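Local coordinates for sigma-C capsid protein (Avian reovirus, PDB 2VRS) that forms the homotrimeric fibre by which the virus attaches to host cells, and induces cell apoptosis, at residues Tyr65-Ser68 and Ser72-Ser75; Val103-His108 and Ala146-Ser151; Thr112-Ser117 and Arg184-Thr189; Leu131-Ser136 and Leu203-Gly208. All coordinates share one frame; numbering follows the deposited sequence.

Contact 1 of 4, residues Tyr65-Ser68 and Ser72-Ser75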
# COMPACT_ATOMS: atom_id res chain seq x y z
N TYR C 65 8.75 4.27 -3.47
CA TYR C 65 7.52 5.06 -3.70
C TYR C 65 6.30 4.33 -3.17
O TYR C 65 5.22 4.92 -3.11
CB TYR C 65 7.34 5.38 -5.18
CG TYR C 65 8.35 6.40 -5.62
CD1 TYR C 65 8.08 7.74 -5.45
CD2 TYR C 65 9.59 6.01 -6.13
CE1 TYR C 65 9.03 8.71 -5.78
CE2 TYR C 65 10.54 6.98 -6.48
CZ TYR C 65 10.24 8.31 -6.30
OH TYR C 65 11.14 9.30 -6.65
N PHE C 66 6.45 3.06 -2.79
CA PHE C 66 5.34 2.27 -2.28
C PHE C 66 5.52 1.82 -0.84
O PHE C 66 4.58 1.81 -0.04
CB PHE C 66 5.10 1.03 -3.16
CG PHE C 66 3.98 0.14 -2.65
CD1 PHE C 66 2.66 0.63 -2.63
CD2 PHE C 66 4.24 -1.18 -2.22
CE1 PHE C 66 1.61 -0.18 -2.17
CE2 PHE C 66 3.16 -2.00 -1.75
CZ PHE C 66 1.87 -1.49 -1.74
N CYS C 67 6.72 1.33 -0.50
CA CYS C 67 6.88 0.75 0.81
C CYS C 67 8.33 0.92 1.30
O CYS C 67 9.22 1.34 0.52
CB CYS C 67 6.40 -0.72 0.84
SG CYS C 67 7.45 -1.81 -0.26
N SER C 68 8.53 0.61 2.59
CA SER C 68 9.82 0.74 3.26
C SER C 68 9.81 -0.12 4.51
O SER C 68 8.78 -0.67 4.89
CB SER C 68 10.08 2.21 3.61
OG SER C 68 9.14 2.65 4.56
N SER C 72 9.21 -3.24 10.68
CA SER C 72 8.11 -3.90 9.94
C SER C 72 7.93 -3.22 8.58
O SER C 72 8.39 -2.10 8.39
CB SER C 72 6.82 -3.81 10.76
OG SER C 72 6.47 -2.45 11.00
N LEU C 73 7.26 -3.90 7.65
CA LEU C 73 7.00 -3.35 6.32
C LEU C 73 5.91 -2.29 6.45
O LEU C 73 4.80 -2.58 6.92
CB LEU C 73 6.52 -4.48 5.41
CG LEU C 73 6.19 -4.04 3.97
CD1 LEU C 73 7.40 -3.42 3.23
CD2 LEU C 73 5.54 -5.24 3.20
N THR C 74 6.25 -1.08 6.00
CA THR C 74 5.34 0.09 6.14
C THR C 74 5.26 0.84 4.81
O THR C 74 5.76 0.37 3.77
CB THR C 74 5.75 0.98 7.35
OG1 THR C 74 4.75 2.00 7.60
CG2 THR C 74 7.12 1.62 7.13
N SER C 75 4.61 2.00 4.81
CA SER C 75 4.42 2.78 3.58
C SER C 75 5.66 3.52 3.07
O SER C 75 6.78 3.31 3.55
CB SER C 75 3.24 3.76 3.79
OG SER C 75 3.59 4.61 4.87
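Ser68 and Thr74 form an antiparallel hydrogen-bonded pair in a small beta hairpin. Thr74 N donates to Ser68 O at 2.8 Å in an almost straight bond. The return bond, from Ser68 N to Thr74 O, is 3.0 Å and more bent. Its donor stands well above the carbonyl plane. A third bond comes from a side chain. The hydroxyl of Ser68 sits between its own backbone N and carbonyl carbon (chi1 65°). From there OG donates to Ser75 O at 2.7 Å and meets that carbonyl nearly head-on, at a C=O...donor angle of 175°. On the same face of the hairpin, the methyl CG2 of Thr74 lies 3.4 Å from Ser68 OG. Thr74 OG1 is turned to a different partner, Asp63 of the second subunit. Cys67 and Leu73 make the apolar part. CG of Leu73 is anti to its backbone N (chi1 179°), and this lets CD1 come within 3.7 Å of Cys67 CB. Both residues also pack on the third subunit, and the Phe66 rings of all three chains meet nearby. The contact lies in the triple beta spiral region of the fibre. Its polar bonds hold the hairpin within one chain. Its apolar side chains and the Thr74 hydroxyl join that chain to the others, so local folding and trimer assembly are probably coupled here.

Contact 2 of 4, residues Val103-His108 and Ala146-Ser151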
# COMPACT_ATOMS: atom_id res chain seq x y z
N VAL C 103 -0.48 23.85 -14.09
CA VAL C 103 -0.70 22.55 -13.41
C VAL C 103 0.18 22.45 -12.18
O VAL C 103 1.37 22.72 -12.24
CB VAL C 103 -0.37 21.32 -14.32
CG1 VAL C 103 -0.57 20.01 -13.52
CG2 VAL C 103 -1.23 21.33 -15.61
N ASN C 104 -0.42 22.06 -11.05
CA ASN C 104 0.33 21.58 -9.91
C ASN C 104 0.03 20.09 -9.74
O ASN C 104 -1.12 19.73 -9.64
CB ASN C 104 -0.12 22.28 -8.64
CG ASN C 104 0.45 23.67 -8.51
OD1 ASN C 104 1.54 23.85 -7.98
ND2 ASN C 104 -0.29 24.64 -8.96
N ALA C 105 1.08 19.28 -9.74
CA ALA C 105 0.99 17.85 -9.58
C ALA C 105 1.62 17.48 -8.24
O ALA C 105 2.83 17.66 -8.02
CB ALA C 105 1.71 17.12 -10.81
N HIS C 106 0.78 17.02 -7.32
CA HIS C 106 1.26 16.65 -6.00
C HIS C 106 1.52 15.16 -5.99
O HIS C 106 0.57 14.35 -6.06
CB HIS C 106 0.23 17.05 -4.92
CG HIS C 106 0.67 16.72 -3.52
ND1 HIS C 106 -0.12 16.01 -2.65
CD2 HIS C 106 1.82 16.99 -2.86
CE1 HIS C 106 0.53 15.85 -1.50
NE2 HIS C 106 1.70 16.45 -1.60
N CYS C 107 2.79 14.79 -5.90
CA CYS C 107 3.18 13.38 -6.04
C CYS C 107 3.51 12.89 -4.65
O CYS C 107 4.41 13.40 -4.01
CB CYS C 107 4.39 13.25 -6.97
SG CYS C 107 4.17 14.11 -8.51
N HIS C 108 2.77 11.92 -4.17
CA HIS C 108 3.01 11.43 -2.81
C HIS C 108 2.86 9.90 -2.86
O HIS C 108 1.77 9.40 -3.15
CB HIS C 108 2.07 12.11 -1.78
CG HIS C 108 0.60 12.02 -2.12
ND1 HIS C 108 -0.29 11.30 -1.37
CD2 HIS C 108 -0.12 12.56 -3.14
CE1 HIS C 108 -1.50 11.36 -1.92
NE2 HIS C 108 -1.42 12.14 -2.99
N ALA C 146 8.21 9.84 -14.57
CA ALA C 146 7.58 8.61 -14.14
C ALA C 146 6.37 8.91 -13.26
O ALA C 146 5.43 8.14 -13.23
CB ALA C 146 8.55 7.75 -13.39
N ARG C 147 6.39 10.07 -12.60
CA ARG C 147 5.26 10.42 -11.66
C ARG C 147 4.01 10.89 -12.40
O ARG C 147 3.00 11.17 -11.74
CB ARG C 147 5.67 11.50 -10.67
CG ARG C 147 6.93 11.15 -9.84
CD ARG C 147 6.65 10.33 -8.59
NE ARG C 147 6.00 9.03 -8.86
CZ ARG C 147 6.62 7.92 -9.25
NH1 ARG C 147 7.94 7.91 -9.46
NH2 ARG C 147 5.91 6.82 -9.45
N LEU C 148 4.09 11.01 -13.73
CA LEU C 148 2.98 11.55 -14.52
C LEU C 148 2.41 10.47 -15.43
O LEU C 148 1.59 10.75 -16.32
CB LEU C 148 3.44 12.75 -15.37
CG LEU C 148 4.12 13.90 -14.60
CD1 LEU C 148 4.47 15.04 -15.55
CD2 LEU C 148 3.23 14.36 -13.45
N VAL C 149 2.91 9.26 -15.26
CA VAL C 149 2.48 8.09 -16.03
C VAL C 149 1.71 7.12 -15.13
O VAL C 149 2.23 6.64 -14.12
CB VAL C 149 3.70 7.32 -16.68
CG1 VAL C 149 3.19 6.13 -17.47
CG2 VAL C 149 4.47 8.26 -17.62
N PRO C 150 0.45 6.81 -15.50
CA PRO C 150 -0.38 5.91 -14.70
C PRO C 150 0.11 4.46 -14.79
O PRO C 150 0.72 4.07 -15.81
CB PRO C 150 -1.75 6.01 -15.36
CG PRO C 150 -1.40 6.34 -16.84
CD PRO C 150 -0.26 7.30 -16.70
N SER C 151 -0.18 3.67 -13.75
CA SER C 151 0.19 2.26 -13.76
C SER C 151 -0.62 1.52 -14.83
O SER C 151 -1.65 1.99 -15.27
CB SER C 151 -0.06 1.61 -12.39
OG SER C 151 -1.45 1.55 -12.12
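Cys107 and Arg147 make the closer half of this contact. SG of Cys107 lies 3.7 Å from Arg147 CB, and Cys107 CB lies 4.0 Å from Arg147 CD. The sulfur points away from its own carbonyl carbon (chi1 -50°) and rests beside the base of the arginine chain. That chain bends at chi2 and chi3. It lays its methylenes along the cysteine and carries the guanidinium group off to other partners: NH2 bonds to Thr211 OG1, and the group makes a cation-pi contact with Tyr65. The second half is looser. Ala105 CB and Leu148 CD2 are 4.1 Å apart, a single methyl-to-methyl contact. No hydrogen bond crosses between the two segments. All four touching residues are buried, while Ala146, in the same 3-10 segment as Arg147 and Leu148, is exposed to solvent. Tyr114 of the next strand packs on both Ala105 and Leu148. Ala105 and Cys107 are two apart on strand 98-108, and both point toward the loop. The 3-10 segment packs against the side of the strand that carries them, and probably helps to cover one end of the antiparallel beta-barrel that forms the C-terminal domain of the fibre.

Contact 3 of 4, residues Thr112-Ser117 and Arg184-Thr189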
# COMPACT_ATOMS: atom_id res chain seq x y z
N THR C 112 -0.47 10.55 -7.73
CA THR C 112 -0.22 11.88 -8.28
C THR C 112 -1.51 12.59 -8.47
O THR C 112 -2.37 12.12 -9.21
CB THR C 112 0.59 11.82 -9.60
OG1 THR C 112 1.88 11.31 -9.28
CG2 THR C 112 0.67 13.17 -10.24
N ASP C 113 -1.66 13.71 -7.75
CA ASP C 113 -2.91 14.48 -7.81
C ASP C 113 -2.71 15.74 -8.57
O ASP C 113 -1.77 16.48 -8.26
CB ASP C 113 -3.45 14.75 -6.39
CG ASP C 113 -3.85 13.43 -5.67
OD1 ASP C 113 -4.60 12.66 -6.31
OD2 ASP C 113 -3.42 13.19 -4.53
N TYR C 114 -3.54 15.95 -9.60
CA TYR C 114 -3.43 17.13 -10.46
C TYR C 114 -4.41 18.22 -10.03
O TYR C 114 -5.60 17.97 -9.84
CB TYR C 114 -3.79 16.75 -11.90
CG TYR C 114 -2.78 15.95 -12.65
CD1 TYR C 114 -1.44 16.34 -12.70
CD2 TYR C 114 -3.18 14.84 -13.40
CE1 TYR C 114 -0.49 15.60 -13.47
CE2 TYR C 114 -2.28 14.14 -14.16
CZ TYR C 114 -0.94 14.49 -14.20
OH TYR C 114 -0.08 13.75 -14.98
N MET C 115 -3.89 19.44 -9.93
CA MET C 115 -4.75 20.59 -9.74
C MET C 115 -4.39 21.55 -10.88
O MET C 115 -3.26 22.00 -10.94
CB MET C 115 -4.42 21.24 -8.37
CG MET C 115 -5.03 20.51 -7.20
SD MET C 115 -4.22 18.98 -6.62
CE MET C 115 -2.47 19.40 -6.52
N MET C 116 -5.34 21.86 -11.76
CA MET C 116 -5.05 22.70 -12.95
C MET C 116 -6.00 23.88 -13.05
O MET C 116 -7.21 23.76 -12.74
CB MET C 116 -5.28 21.89 -14.21
CG MET C 116 -4.56 20.54 -14.21
SD MET C 116 -4.80 19.77 -15.85
CE MET C 116 -4.23 18.12 -15.57
N SER C 117 -5.47 25.01 -13.51
CA SER C 117 -6.32 26.15 -13.76
C SER C 117 -5.87 26.83 -15.04
O SER C 117 -4.71 26.72 -15.47
CB SER C 117 -6.29 27.13 -12.57
OG SER C 117 -4.99 27.63 -12.39
N ARG C 184 0.96 7.82 -22.17
CA ARG C 184 1.33 9.24 -22.15
C ARG C 184 0.16 10.21 -22.34
O ARG C 184 0.35 11.42 -22.27
CB ARG C 184 2.38 9.57 -23.23
CG ARG C 184 3.72 8.88 -22.99
CD ARG C 184 4.69 9.17 -24.16
NE ARG C 184 5.00 10.59 -24.35
CZ ARG C 184 5.99 11.24 -23.74
NH1 ARG C 184 6.77 10.61 -22.87
NH2 ARG C 184 6.20 12.53 -24.00
N VAL C 185 -1.05 9.69 -22.58
CA VAL C 185 -2.13 10.57 -23.05
C VAL C 185 -3.45 10.19 -22.41
O VAL C 185 -3.88 9.05 -22.53
CB VAL C 185 -2.33 10.49 -24.62
CG1 VAL C 185 -3.46 11.44 -25.08
CG2 VAL C 185 -1.05 10.76 -25.35
N PHE C 186 -4.11 11.15 -21.77
CA PHE C 186 -5.48 10.95 -21.36
C PHE C 186 -6.36 12.05 -21.93
O PHE C 186 -5.89 13.15 -22.27
CB PHE C 186 -5.68 10.81 -19.83
CG PHE C 186 -5.45 12.09 -19.04
CD1 PHE C 186 -4.17 12.40 -18.60
CD2 PHE C 186 -6.55 12.92 -18.65
CE1 PHE C 186 -3.94 13.53 -17.84
CE2 PHE C 186 -6.34 14.05 -17.86
CZ PHE C 186 -5.02 14.38 -17.47
N THR C 187 -7.63 11.72 -22.06
CA THR C 187 -8.65 12.66 -22.54
C THR C 187 -9.81 12.69 -21.55
O THR C 187 -10.28 11.65 -21.07
CB THR C 187 -9.13 12.24 -23.95
OG1 THR C 187 -7.99 12.27 -24.84
CG2 THR C 187 -10.23 13.18 -24.47
N ILE C 188 -10.24 13.90 -21.20
CA ILE C 188 -11.43 14.06 -20.39
C ILE C 188 -12.63 14.52 -21.24
O ILE C 188 -12.45 15.23 -22.23
CB ILE C 188 -11.17 15.04 -19.23
CG1 ILE C 188 -10.96 16.46 -19.73
CG2 ILE C 188 -9.98 14.51 -18.40
CD1 ILE C 188 -10.85 17.50 -18.60
N THR C 189 -13.82 14.09 -20.84
CA THR C 189 -15.07 14.43 -21.52
C THR C 189 -15.99 15.13 -20.51
O THR C 189 -16.20 14.62 -19.40
CB THR C 189 -15.75 13.13 -21.99
OG1 THR C 189 -14.90 12.48 -22.95
CG2 THR C 189 -17.11 13.45 -22.60
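The interior of the C-terminal beta-barrel is filled here by side chains from two strands that are not neighbours in the sheet. Tyr114 and Met116 of strand 111-119 meet Phe186 of strand 185-191. The backbones stay far apart, Tyr114 CA and Phe186 CA being 12.7 Å from each other. CE2 of Tyr114 comes to 4.1 Å from Phe186 CE1. The two side chains slide past each other in opposite directions. Their ring planes are nearly parallel, about 20° apart, but the rings are offset and come closest at these two carbons. Phe186 holds its ring between its backbone N and carbonyl carbon (chi1 70°), a placement that extends it toward Tyr114. The extended chain of Met116 brings CE to 4.3 Å from Phe186 CZ, at the edge of the ring and near its plane. Thr112 CG2 lies over one face of the Tyr114 ring, toward its rim. No hydrogen bond joins the segments, and the three touching residues are buried. Around them, Phe133 of strand 128-134 lies at a shallow angle to Phe186, and Tyr180 meets it more steeply. Strand 111-119 runs between strands 98-108 and 198-210, and strand 185-191 runs between strands 128-134 and 170-180.

Contact 4 of 4, residues Leu131-Ser136 and Leu203-Gly208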
# COMPACT_ATOMS: atom_id res chain seq x y z
N LEU C 131 -11.13 17.00 -24.04
CA LEU C 131 -9.89 17.78 -23.80
C LEU C 131 -8.79 16.79 -23.51
O LEU C 131 -8.87 16.00 -22.57
CB LEU C 131 -10.07 18.71 -22.61
CG LEU C 131 -9.12 19.89 -22.50
CD1 LEU C 131 -9.22 20.76 -23.80
CD2 LEU C 131 -9.43 20.78 -21.25
N THR C 132 -7.75 16.86 -24.33
CA THR C 132 -6.67 15.89 -24.31
C THR C 132 -5.41 16.44 -23.62
O THR C 132 -5.01 17.59 -23.83
CB THR C 132 -6.43 15.35 -25.77
OG1 THR C 132 -7.57 14.57 -26.15
CG2 THR C 132 -5.16 14.46 -25.80
N PHE C 133 -4.78 15.58 -22.80
CA PHE C 133 -3.59 15.92 -21.99
C PHE C 133 -2.51 14.88 -22.35
O PHE C 133 -2.44 13.81 -21.79
CB PHE C 133 -3.92 15.84 -20.49
CG PHE C 133 -4.82 16.96 -20.05
CD1 PHE C 133 -4.25 18.15 -19.60
CD2 PHE C 133 -6.21 16.82 -20.14
CE1 PHE C 133 -5.08 19.22 -19.20
CE2 PHE C 133 -7.08 17.91 -19.77
CZ PHE C 133 -6.51 19.09 -19.29
N ASP C 134 -1.67 15.25 -23.29
CA ASP C 134 -0.57 14.40 -23.77
C ASP C 134 0.70 14.94 -23.15
O ASP C 134 0.93 16.15 -23.19
CB ASP C 134 -0.52 14.63 -25.29
CG ASP C 134 0.57 13.85 -26.00
OD1 ASP C 134 1.57 13.42 -25.39
OD2 ASP C 134 0.41 13.72 -27.24
N LEU C 135 1.53 14.06 -22.58
CA LEU C 135 2.78 14.54 -21.87
C LEU C 135 3.68 15.37 -22.79
O LEU C 135 4.40 16.24 -22.30
CB LEU C 135 3.57 13.38 -21.29
CG LEU C 135 2.93 12.51 -20.19
CD1 LEU C 135 3.99 11.42 -19.81
CD2 LEU C 135 2.52 13.39 -18.99
N SER C 136 3.62 15.11 -24.10
CA SER C 136 4.40 15.90 -25.09
C SER C 136 4.04 17.37 -25.19
O SER C 136 4.86 18.15 -25.67
CB SER C 136 4.30 15.26 -26.47
OG SER C 136 5.03 14.05 -26.44
N LEU C 203 -11.13 27.65 -16.68
CA LEU C 203 -11.33 26.21 -16.55
C LEU C 203 -10.45 25.68 -15.44
O LEU C 203 -9.27 26.05 -15.35
CB LEU C 203 -10.99 25.51 -17.89
CG LEU C 203 -11.03 23.97 -17.97
CD1 LEU C 203 -12.48 23.37 -17.83
CD2 LEU C 203 -10.38 23.54 -19.31
N THR C 204 -10.99 24.83 -14.56
CA THR C 204 -10.17 24.16 -13.56
C THR C 204 -10.41 22.66 -13.77
O THR C 204 -11.50 22.23 -14.20
CB THR C 204 -10.55 24.53 -12.08
OG1 THR C 204 -11.87 24.06 -11.82
CG2 THR C 204 -10.47 26.06 -11.84
N VAL C 205 -9.36 21.87 -13.58
CA VAL C 205 -9.46 20.41 -13.73
C VAL C 205 -8.79 19.85 -12.47
O VAL C 205 -7.67 20.27 -12.10
CB VAL C 205 -8.68 19.92 -14.99
CG1 VAL C 205 -8.61 18.39 -15.02
CG2 VAL C 205 -9.35 20.39 -16.31
N ARG C 206 -9.48 18.96 -11.77
CA ARG C 206 -8.91 18.27 -10.61
C ARG C 206 -9.16 16.78 -10.77
O ARG C 206 -10.30 16.34 -11.00
CB ARG C 206 -9.55 18.76 -9.30
CG ARG C 206 -9.34 20.23 -9.08
CD ARG C 206 -9.53 20.58 -7.62
NE ARG C 206 -8.68 19.78 -6.73
CZ ARG C 206 -8.67 19.91 -5.41
NH1 ARG C 206 -9.47 20.80 -4.84
NH2 ARG C 206 -7.88 19.16 -4.65
N THR C 207 -8.08 16.03 -10.65
CA THR C 207 -8.14 14.58 -10.76
C THR C 207 -6.87 14.01 -10.13
O THR C 207 -6.02 14.74 -9.65
CB THR C 207 -8.36 14.12 -12.25
OG1 THR C 207 -8.69 12.70 -12.26
CG2 THR C 207 -7.13 14.37 -13.16
N GLY C 208 -6.77 12.70 -10.09
CA GLY C 208 -5.52 12.11 -9.65
C GLY C 208 -5.43 10.72 -10.26
O GLY C 208 -6.43 10.15 -10.78
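Leu203 meets Leu131 tip to tip across the interior of the C-terminal beta-barrel. Their CD2 methyls are 3.5 Å apart, the nearest approach between the segments. Each leucine holds CG anti to its backbone N (chi1 176° for Leu203 and -160° for Leu131), and the two side chains extend toward each other from strands whose backbones do not touch. Leu203 also packs on Val163, and its backbone N bonds to Ser118 OG. Thr204 comes next and turns from the contact. Its OG1 bonds to Ser164 OG on strand 159-167. Val205 points inward again. Its CG2 comes to 4.3 Å from Phe133 CZ, a looser contact that reaches the ring obliquely. The phenyl group of Phe133 is also met edge-to-face by Trp87. Met116 packs on both Phe133 and Val205. Arg206 faces away from Phe133 and Leu131, and its NH1 forms a salt bridge with Asp162 of the second subunit. Thr207 bonds through OG1 to Pro160 O. On the other segment, Asp134 OD1 accepts from Ser136 N at 3.0 Å, with the N-H coming from above the carboxylate plane. This is an Asx turn. The contact itself has no polar bond. Two leucines, a valine and a phenylalanine meet through carbon alone, so hydrophobic burial and van der Waals contact hold the pair. The polar residues of segment 203-208 bond instead to strand 159-167 and to the second subunit.

In the fold
Contact 1 stands apart from the others. It lies in the triple beta spiral, is partly buried, and is joined by hydrogen bonds within a short hairpin. Contacts 2, 3 and 4 are buried in the C-terminal domain, and none has a hydrogen bond between its segments. Carbon meets carbon in contacts 3 and 4, and a cysteine sulfur joins in contact 2. Contacts 3 and 4 share the barrel interior, with centres about 3 Å apart. Their strands pair in the sheet, 111-119 with 198-210 and 128-134 with 185-191. Contact 2 lies beside them, and Arg147 O bonds to Thr112 OG1 of contact 3. Arg147 also reaches Tyr65 of contact 1, linking the two regions of the fibre.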